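RNA polymerase sigma factor SIGMA-28 (FliA) (Aquifex aeolicus, PDB 1RP3) probably directs RNA polymerase to flagellar promoters as a DNA-binding sigma factor, and is bound here by the anti-sigma factor FlgM in an inactive conformation. Local coordinates at residues A[13-25]-A[46-60]. Numbering follows the deposited sequence.
Sequences EREELILKYLPLV and ISYGVIGLIKAVDNL
Val25 and Leu53 interlock where helix 7-33 packs on helix 42-58, each a knob in a hole of the other helix. Val25 enters among Ile46, Gly49, Val50 and Leu53. With its CG1 anti to the backbone N (chi1 179°), that methyl presses on bare backbone, 3.8 Å from Gly49 C, and the close approach of the backbones here is consistent with the absence of a side chain on Gly49. The other branch, Val25 CG2, rests 3.8 Å from Leu53 CD2. Leu53 answers by filling the hole between Ile18, Tyr21, Leu22 and Val25: its two methyls part, CD1 lying 3.7 Å from Tyr21 CB while CD2 settles 3.6 Å from Ile18 O. Leu22 CD1 closes this buried layer against Val50 CG2 at 3.7 Å, and Ile18 reaches over with its terminal CD1 to Ile54 CG1. The packing thins toward the far end, where Leu17 CD2 leans on Val57 CG1 and only grazes the poorly ordered Leu60. On the solvent side a salt bridge takes over from most of the apolar packing. The extended chain of Arg14 carries its guanidinium past Val57 to exposed Asp58, NE meeting OD1 at 2.8 Å and NH2 meeting OD2 at 2.9 Å. Both hydrogen bonds are weak, strongly bent at the hydrogen, and the guanidinium and carboxylate planes stand 54° apart. Helix 66-85 touches the pair through Tyr21 and Leu53, whereas Ile11 of the FlgM chain packs on Ile18 and Leu22. Running broadly antiparallel at 140° and packed knob-into-hole, with helix 66-85 alongside, the two helices form part of the helical bundle of sigma-70 region 2.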
ATOM      1  N   GLU A  13     -21.381  15.125 -14.579  1.00 48.70           N
ATOM      2  CA  GLU A  13     -21.172  14.977 -13.139  1.00 50.24           C
ATOM      3  C   GLU A  13     -20.213  13.812 -12.896  1.00 48.06           C
ATOM      4  O   GLU A  13     -19.280  13.920 -12.105  1.00 47.83           O
ATOM      5  CB  GLU A  13     -22.490  14.717 -12.391  1.00 53.88           C
ATOM      6  CG  GLU A  13     -23.619  15.745 -12.603  1.00 62.46           C
ATOM      7  CD  GLU A  13     -23.272  17.167 -12.190  1.00 66.17           C
ATOM      8  OE1 GLU A  13     -22.275  17.371 -11.459  1.00 70.91           O
ATOM      9  OE2 GLU A  13     -24.017  18.089 -12.597  1.00 69.11           O
ATOM     10  N   ARG A  14     -20.435  12.722 -13.628  1.00 45.12           N
ATOM     11  CA  ARG A  14     -19.632  11.520 -13.537  1.00 43.44           C
ATOM     12  C   ARG A  14     -18.161  11.812 -13.881  1.00 44.92           C
ATOM     13  O   ARG A  14     -17.262  11.531 -13.075  1.00 44.20           O
ATOM     14  CB  ARG A  14     -20.218  10.465 -14.480  1.00 43.28           C
ATOM     15  CG  ARG A  14     -19.587   9.084 -14.399  1.00 41.35           C
ATOM     16  CD  ARG A  14     -20.198   8.168 -15.441  1.00 42.09           C
ATOM     17  NE  ARG A  14     -19.597   6.839 -15.438  1.00 42.35           N
ATOM     18  CZ  ARG A  14     -19.637   5.993 -16.463  1.00 43.82           C
ATOM     19  NH1 ARG A  14     -20.253   6.336 -17.587  1.00 45.53           N
ATOM     20  NH2 ARG A  14     -19.069   4.798 -16.358  1.00 42.57           N
ATOM     21  N   GLU A  15     -17.923  12.432 -15.039  1.00 44.20           N
ATOM     22  CA  GLU A  15     -16.558  12.752 -15.461  1.00 45.84           C
ATOM     23  C   GLU A  15     -15.827  13.665 -14.496  1.00 45.11           C
ATOM     24  O   GLU A  15     -14.659  13.437 -14.181  1.00 46.58           O
ATOM     25  CB  GLU A  15     -16.528  13.314 -16.880  1.00 45.62           C
ATOM     26  CG  GLU A  15     -16.735  12.208 -17.903  1.00 53.67           C
ATOM     27  CD  GLU A  15     -16.818  12.681 -19.350  1.00 57.30           C
ATOM     28  OE1 GLU A  15     -16.275  13.769 -19.674  1.00 57.58           O
ATOM     29  OE2 GLU A  15     -17.418  11.931 -20.162  1.00 56.68           O
ATOM     30  N   GLU A  16     -16.519  14.684 -14.011  1.00 43.55           N
ATOM     31  CA  GLU A  16     -15.926  15.609 -13.064  1.00 42.08           C
ATOM     32  C   GLU A  16     -15.538  14.859 -11.798  1.00 39.80           C
ATOM     33  O   GLU A  16     -14.498  15.123 -11.197  1.00 37.36           O
ATOM     34  CB  GLU A  16     -16.914  16.725 -12.708  1.00 43.29           C
ATOM     35  CG  GLU A  16     -17.196  17.720 -13.836  1.00 48.12           C
ATOM     36  CD  GLU A  16     -15.948  18.429 -14.339  1.00 49.13           C
ATOM     37  OE1 GLU A  16     -15.016  18.653 -13.526  1.00 51.25           O
ATOM     38  OE2 GLU A  16     -15.907  18.761 -15.546  1.00 47.60           O
ATOM     39  N   LEU A  17     -16.388  13.913 -11.405  1.00 40.30           N
ATOM     40  CA  LEU A  17     -16.156  13.117 -10.202  1.00 39.36           C
ATOM     41  C   LEU A  17     -14.908  12.233 -10.405  1.00 37.17           C
ATOM     42  O   LEU A  17     -14.032  12.191  -9.546  1.00 34.99           O
ATOM     43  CB  LEU A  17     -17.414  12.302  -9.874  1.00 40.65           C
ATOM     44  CG  LEU A  17     -17.821  12.041  -8.414  1.00 44.36           C
ATOM     45  CD1 LEU A  17     -17.657  13.281  -7.539  1.00 42.98           C
ATOM     46  CD2 LEU A  17     -19.275  11.574  -8.386  1.00 43.27           C
ATOM     47  N   ILE A  18     -14.795  11.604 -11.575  1.00 35.30           N
ATOM     48  CA  ILE A  18     -13.644  10.766 -11.900  1.00 35.06           C
ATOM     49  C   ILE A  18     -12.391  11.627 -11.875  1.00 37.34           C
ATOM     50  O   ILE A  18     -11.439  11.347 -11.146  1.00 35.95           O
ATOM     51  CB  ILE A  18     -13.799  10.100 -13.294  1.00 31.70           C
ATOM     52  CG1 ILE A  18     -14.974   9.121 -13.272  1.00 31.05           C
ATOM     53  CG2 ILE A  18     -12.530   9.356 -13.683  1.00 30.32           C
ATOM     54  CD1 ILE A  18     -15.278   8.495 -14.624  1.00 30.93           C
ATOM     55  N   LEU A  19     -12.430  12.707 -12.647  1.00 39.31           N
ATOM     56  CA  LEU A  19     -11.335  13.665 -12.747  1.00 40.23           C
ATOM     57  C   LEU A  19     -10.898  14.128 -11.365  1.00 37.79           C
ATOM     58  O   LEU A  19      -9.713  14.143 -11.060  1.00 37.70           O
ATOM     59  CB  LEU A  19     -11.812  14.874 -13.552  1.00 43.69           C
ATOM     60  CG  LEU A  19     -10.954  15.543 -14.621  1.00 47.13           C
ATOM     61  CD1 LEU A  19     -10.263  14.511 -15.493  1.00 47.33           C
ATOM     62  CD2 LEU A  19     -11.873  16.429 -15.479  1.00 50.52           C
ATOM     63  N   LYS A  20     -11.873  14.466 -10.525  1.00 35.86           N
ATOM     64  CA  LYS A  20     -11.616  14.955  -9.176  1.00 36.24           C
ATOM     65  C   LYS A  20     -10.760  14.015  -8.343  1.00 35.49           C
ATOM     66  O   LYS A  20      -9.875  14.466  -7.629  1.00 35.16           O
ATOM     67  CB  LYS A  20     -12.936  15.239  -8.438  1.00 36.40           C
ATOM     68  CG  LYS A  20     -12.747  15.731  -7.011  1.00 40.17           C
ATOM     69  CD  LYS A  20     -14.068  15.982  -6.283  1.00 44.00           C
ATOM     70  CE  LYS A  20     -13.796  16.553  -4.883  1.00 46.20           C
ATOM     71  NZ  LYS A  20     -15.059  16.856  -4.151  1.00 47.38           N
ATOM     72  N   TYR A  21     -11.002  12.714  -8.470  1.00 34.02           N
ATOM     73  CA  TYR A  21     -10.272  11.724  -7.693  1.00 33.79           C
ATOM     74  C   TYR A  21      -9.043  11.054  -8.313  1.00 33.04           C
ATOM     75  O   TYR A  21      -8.404  10.214  -7.675  1.00 34.64           O
ATOM     76  CB  TYR A  21     -11.251  10.698  -7.138  1.00 32.58           C
ATOM     77  CG  TYR A  21     -12.163  11.298  -6.098  1.00 35.67           C
ATOM     78  CD1 TYR A  21     -11.676  11.616  -4.832  1.00 36.17           C
ATOM     79  CD2 TYR A  21     -13.501  11.586  -6.386  1.00 35.13           C
ATOM     80  CE1 TYR A  21     -12.493  12.213  -3.875  1.00 38.73           C
ATOM     81  CE2 TYR A  21     -14.331  12.179  -5.440  1.00 38.15           C
ATOM     82  CZ  TYR A  21     -13.819  12.492  -4.181  1.00 38.73           C
ATOM     83  OH  TYR A  21     -14.632  13.065  -3.227  1.00 40.72           O
ATOM     84  N   LEU A  22      -8.702  11.408  -9.548  1.00 32.56           N
ATOM     85  CA  LEU A  22      -7.500  10.851 -10.170  1.00 32.77           C
ATOM     86  C   LEU A  22      -6.229  11.083  -9.282  1.00 32.73           C
ATOM     87  O   LEU A  22      -5.348  10.230  -9.214  1.00 31.65           O
ATOM     88  CB  LEU A  22      -7.295  11.436 -11.573  1.00 33.98           C
ATOM     89  CG  LEU A  22      -7.795  10.727 -12.844  1.00 34.14           C
ATOM     90  CD1 LEU A  22      -7.922   9.232 -12.646  1.00 33.60           C
ATOM     91  CD2 LEU A  22      -9.109  11.294 -13.262  1.00 37.24           C
ATOM     92  N   PRO A  23      -6.105  12.256  -8.627  1.00 31.74           N
ATOM     93  CA  PRO A  23      -4.922  12.478  -7.781  1.00 33.14           C
ATOM     94  C   PRO A  23      -4.879  11.473  -6.641  1.00 32.84           C
ATOM     95  O   PRO A  23      -3.802  11.087  -6.181  1.00 32.79           O
ATOM     96  CB  PRO A  23      -5.148  13.889  -7.237  1.00 32.86           C
ATOM     97  CG  PRO A  23      -5.886  14.545  -8.340  1.00 34.13           C
ATOM     98  CD  PRO A  23      -6.887  13.498  -8.752  1.00 32.52           C
ATOM     99  N   LEU A  24      -6.061  11.058  -6.188  1.00 32.28           N
ATOM    100  CA  LEU A  24      -6.174  10.076  -5.122  1.00 30.43           C
ATOM    101  C   LEU A  24      -5.631   8.718  -5.597  1.00 29.97           C
ATOM    102  O   LEU A  24      -4.902   8.051  -4.863  1.00 31.08           O
ATOM    103  CB  LEU A  24      -7.623   9.965  -4.639  1.00 30.65           C
ATOM    104  CG  LEU A  24      -7.849   9.004  -3.475  1.00 32.10           C
ATOM    105  CD1 LEU A  24      -6.913   9.330  -2.305  1.00 29.95           C
ATOM    106  CD2 LEU A  24      -9.300   9.072  -3.041  1.00 29.51           C
ATOM    107  N   VAL A  25      -5.940   8.329  -6.831  1.00 27.74           N
ATOM    108  CA  VAL A  25      -5.427   7.072  -7.360  1.00 26.44           C
ATOM    109  C   VAL A  25      -3.890   7.099  -7.429  1.00 28.64           C
ATOM    110  O   VAL A  25      -3.223   6.089  -7.173  1.00 28.56           O
ATOM    111  CB  VAL A  25      -5.963   6.789  -8.773  1.00 26.47           C
ATOM    112  CG1 VAL A  25      -5.373   5.485  -9.297  1.00 23.35           C
ATOM    113  CG2 VAL A  25      -7.498   6.726  -8.774  1.00 26.36           C
ATOM    114  N   ILE A  46      -1.963   2.265 -11.265  1.00 30.97           N
ATOM    115  CA  ILE A  46      -2.861   3.369 -11.562  1.00 28.37           C
ATOM    116  C   ILE A  46      -3.967   2.914 -12.501  1.00 28.45           C
ATOM    117  O   ILE A  46      -5.132   3.254 -12.301  1.00 27.12           O
ATOM    118  CB  ILE A  46      -2.106   4.557 -12.186  1.00 27.31           C
ATOM    119  CG1 ILE A  46      -1.127   5.135 -11.168  1.00 25.78           C
ATOM    120  CG2 ILE A  46      -3.091   5.660 -12.645  1.00 26.25           C
ATOM    121  CD1 ILE A  46      -0.301   6.287 -11.725  1.00 27.13           C
ATOM    122  N   SER A  47      -3.600   2.117 -13.502  1.00 28.12           N
ATOM    123  CA  SER A  47      -4.578   1.618 -14.466  1.00 29.40           C
ATOM    124  C   SER A  47      -5.721   0.916 -13.772  1.00 28.80           C
ATOM    125  O   SER A  47      -6.866   1.310 -13.932  1.00 30.01           O
ATOM    126  CB  SER A  47      -3.924   0.694 -15.476  1.00 27.42           C
ATOM    127  OG  SER A  47      -3.127   1.455 -16.343  1.00 27.93           O
ATOM    128  N   TYR A  48      -5.401  -0.087 -12.958  1.00 30.21           N
ATOM    129  CA  TYR A  48      -6.418  -0.827 -12.224  1.00 28.41           C
ATOM    130  C   TYR A  48      -7.115   0.078 -11.221  1.00 27.03           C
ATOM    131  O   TYR A  48      -8.322  -0.002 -11.045  1.00 29.44           O
ATOM    132  CB  TYR A  48      -5.804  -2.054 -11.546  1.00 28.19           C
ATOM    133  CG  TYR A  48      -5.518  -3.169 -12.533  1.00 30.08           C
ATOM    134  CD1 TYR A  48      -6.522  -4.066 -12.901  1.00 30.34           C
ATOM    135  CD2 TYR A  48      -4.258  -3.305 -13.132  1.00 28.37           C
ATOM    136  CE1 TYR A  48      -6.284  -5.067 -13.843  1.00 33.88           C
ATOM    137  CE2 TYR A  48      -4.010  -4.300 -14.081  1.00 29.45           C
ATOM    138  CZ  TYR A  48      -5.023  -5.177 -14.427  1.00 32.25           C
ATOM    139  OH  TYR A  48      -4.775  -6.191 -15.329  1.00 39.36           O
ATOM    140  N   GLY A  49      -6.358   1.001 -10.646  1.00 25.47           N
ATOM    141  CA  GLY A  49      -6.896   1.934  -9.680  1.00 24.54           C
ATOM    142  C   GLY A  49      -7.955   2.841 -10.279  1.00 27.32           C
ATOM    143  O   GLY A  49      -8.892   3.230  -9.584  1.00 28.18           O
ATOM    144  N   VAL A  50      -7.813   3.180 -11.559  1.00 26.88           N
ATOM    145  CA  VAL A  50      -8.775   4.037 -12.236  1.00 26.59           C
ATOM    146  C   VAL A  50     -10.031   3.237 -12.520  1.00 28.26           C
ATOM    147  O   VAL A  50     -11.134   3.762 -12.394  1.00 29.21           O
ATOM    148  CB  VAL A  50      -8.180   4.654 -13.541  1.00 26.41           C
ATOM    149  CG1 VAL A  50      -9.266   5.303 -14.393  1.00 22.53           C
ATOM    150  CG2 VAL A  50      -7.147   5.695 -13.175  1.00 22.00           C
ATOM    151  N   ILE A  51      -9.873   1.971 -12.907  1.00 30.14           N
ATOM    152  CA  ILE A  51     -11.038   1.133 -13.163  1.00 32.22           C
ATOM    153  C   ILE A  51     -11.843   1.073 -11.855  1.00 32.84           C
ATOM    154  O   ILE A  51     -13.058   1.298 -11.859  1.00 33.50           O
ATOM    155  CB  ILE A  51     -10.655  -0.289 -13.603  1.00 33.37           C
ATOM    156  CG1 ILE A  51      -9.840  -0.242 -14.891  1.00 34.17           C
ATOM    157  CG2 ILE A  51     -11.921  -1.144 -13.787  1.00 30.93           C
ATOM    158  CD1 ILE A  51     -10.623   0.313 -16.052  1.00 39.60           C
ATOM    159  N   GLY A  52     -11.140   0.857 -10.743  1.00 31.73           N
ATOM    160  CA  GLY A  52     -11.782   0.811  -9.444  1.00 31.89           C
ATOM    161  C   GLY A  52     -12.517   2.106  -9.135  1.00 31.10           C
ATOM    162  O   GLY A  52     -13.645   2.091  -8.652  1.00 32.10           O
ATOM    163  N   LEU A  53     -11.893   3.230  -9.469  1.00 30.84           N
ATOM    164  CA  LEU A  53     -12.473   4.545  -9.246  1.00 27.68           C
ATOM    165  C   LEU A  53     -13.776   4.760 -10.023  1.00 27.41           C
ATOM    166  O   LEU A  53     -14.766   5.230  -9.469  1.00 27.14           O
ATOM    167  CB  LEU A  53     -11.458   5.623  -9.619  1.00 23.98           C
ATOM    168  CG  LEU A  53     -11.979   7.050  -9.802  1.00 26.37           C
ATOM    169  CD1 LEU A  53     -12.644   7.576  -8.535  1.00 24.48           C
ATOM    170  CD2 LEU A  53     -10.825   7.956 -10.221  1.00 24.29           C
ATOM    171  N   ILE A  54     -13.774   4.393 -11.297  1.00 26.88           N
ATOM    172  CA  ILE A  54     -14.942   4.560 -12.150  1.00 28.27           C
ATOM    173  C   ILE A  54     -16.110   3.712 -11.653  1.00 29.81           C
ATOM    174  O   ILE A  54     -17.252   4.149 -11.682  1.00 31.36           O
ATOM    175  CB  ILE A  54     -14.618   4.183 -13.612  1.00 27.69           C
ATOM    176  CG1 ILE A  54     -13.576   5.145 -14.181  1.00 29.18           C
ATOM    177  CG2 ILE A  54     -15.884   4.178 -14.461  1.00 26.79           C
ATOM    178  CD1 ILE A  54     -13.085   4.767 -15.592  1.00 32.28           C
ATOM    179  N   LYS A  55     -15.818   2.485 -11.235  1.00 31.05           N
ATOM    180  CA  LYS A  55     -16.846   1.592 -10.722  1.00 31.70           C
ATOM    181  C   LYS A  55     -17.456   2.115  -9.427  1.00 32.76           C
ATOM    182  O   LYS A  55     -18.671   2.040  -9.249  1.00 31.49           O
ATOM    183  CB  LYS A  55     -16.293   0.187 -10.521  1.00 30.58           C
ATOM    184  CG  LYS A  55     -16.059  -0.547 -11.829  1.00 33.70           C
ATOM    185  CD  LYS A  55     -15.483  -1.929 -11.575  1.00 35.84           C
ATOM    186  CE  LYS A  55     -15.336  -2.721 -12.864  1.00 38.45           C
ATOM    187  NZ  LYS A  55     -14.584  -4.002 -12.619  1.00 43.12           N
ATOM    188  N   ALA A  56     -16.619   2.680  -8.556  1.00 32.34           N
ATOM    189  CA  ALA A  56     -17.072   3.243  -7.287  1.00 34.50           C
ATOM    190  C   ALA A  56     -17.975   4.445  -7.533  1.00 35.53           C
ATOM    191  O   ALA A  56     -18.983   4.626  -6.852  1.00 34.50           O
ATOM    192  CB  ALA A  56     -15.874   3.662  -6.420  1.00 30.21           C
ATOM    193  N   VAL A  57     -17.614   5.261  -8.516  1.00 38.66           N
ATOM    194  CA  VAL A  57     -18.401   6.447  -8.841  1.00 39.90           C
ATOM    195  C   VAL A  57     -19.795   6.068  -9.343  1.00 42.54           C
ATOM    196  O   VAL A  57     -20.787   6.678  -8.955  1.00 41.15           O
ATOM    197  CB  VAL A  57     -17.668   7.325  -9.881  1.00 37.77           C
ATOM    198  CG1 VAL A  57     -18.617   8.349 -10.507  1.00 35.39           C
ATOM    199  CG2 VAL A  57     -16.518   8.030  -9.212  1.00 35.68           C
ATOM    200  N   ASP A  58     -19.863   5.017 -10.150  1.00 44.98           N
ATOM    201  CA  ASP A  58     -21.126   4.565 -10.705  1.00 49.38           C
ATOM    202  C   ASP A  58     -22.055   3.955  -9.665  1.00 52.39           C
ATOM    203  O   ASP A  58     -23.270   4.161  -9.717  1.00 53.78           O
ATOM    204  CB  ASP A  58     -20.882   3.558 -11.840  1.00 49.47           C
ATOM    205  CG  ASP A  58     -20.222   4.188 -13.060  1.00 50.98           C
ATOM    206  OD1 ASP A  58     -20.142   5.436 -13.136  1.00 49.55           O
ATOM    207  OD2 ASP A  58     -19.787   3.425 -13.955  1.00 52.73           O
ATOM    208  N   ASN A  59     -21.481   3.189  -8.739  1.00 54.66           N
ATOM    209  CA  ASN A  59     -22.246   2.535  -7.681  1.00 57.13           C
ATOM    210  C   ASN A  59     -22.307   3.431  -6.448  1.00 59.15           C
ATOM    211  O   ASN A  59     -22.318   2.949  -5.317  1.00 61.17           O
ATOM    212  CB  ASN A  59     -21.622   1.169  -7.329  1.00 56.11           C
ATOM    213  N   LEU A  60     -22.357   4.738  -6.679  1.00 61.28           N
ATOM    214  CA  LEU A  60     -22.404   5.717  -5.602  1.00 64.16           C
ATOM    215  C   LEU A  60     -23.807   6.330  -5.494  1.00 69.13           C
ATOM    216  O   LEU A  60     -24.502   6.501  -6.502  1.00 70.19           O
ATOM    217  CB  LEU A  60     -21.370   6.813  -5.871  1.00 61.55           C
ATOM    218  CG  LEU A  60     -20.724   7.550  -4.699  1.00 58.39           C
ATOM    219  CD1 LEU A  60     -20.023   6.557  -3.806  1.00 56.80           C
ATOM    220  CD2 LEU A  60     -19.737   8.580  -5.211  1.00 56.28           C
TER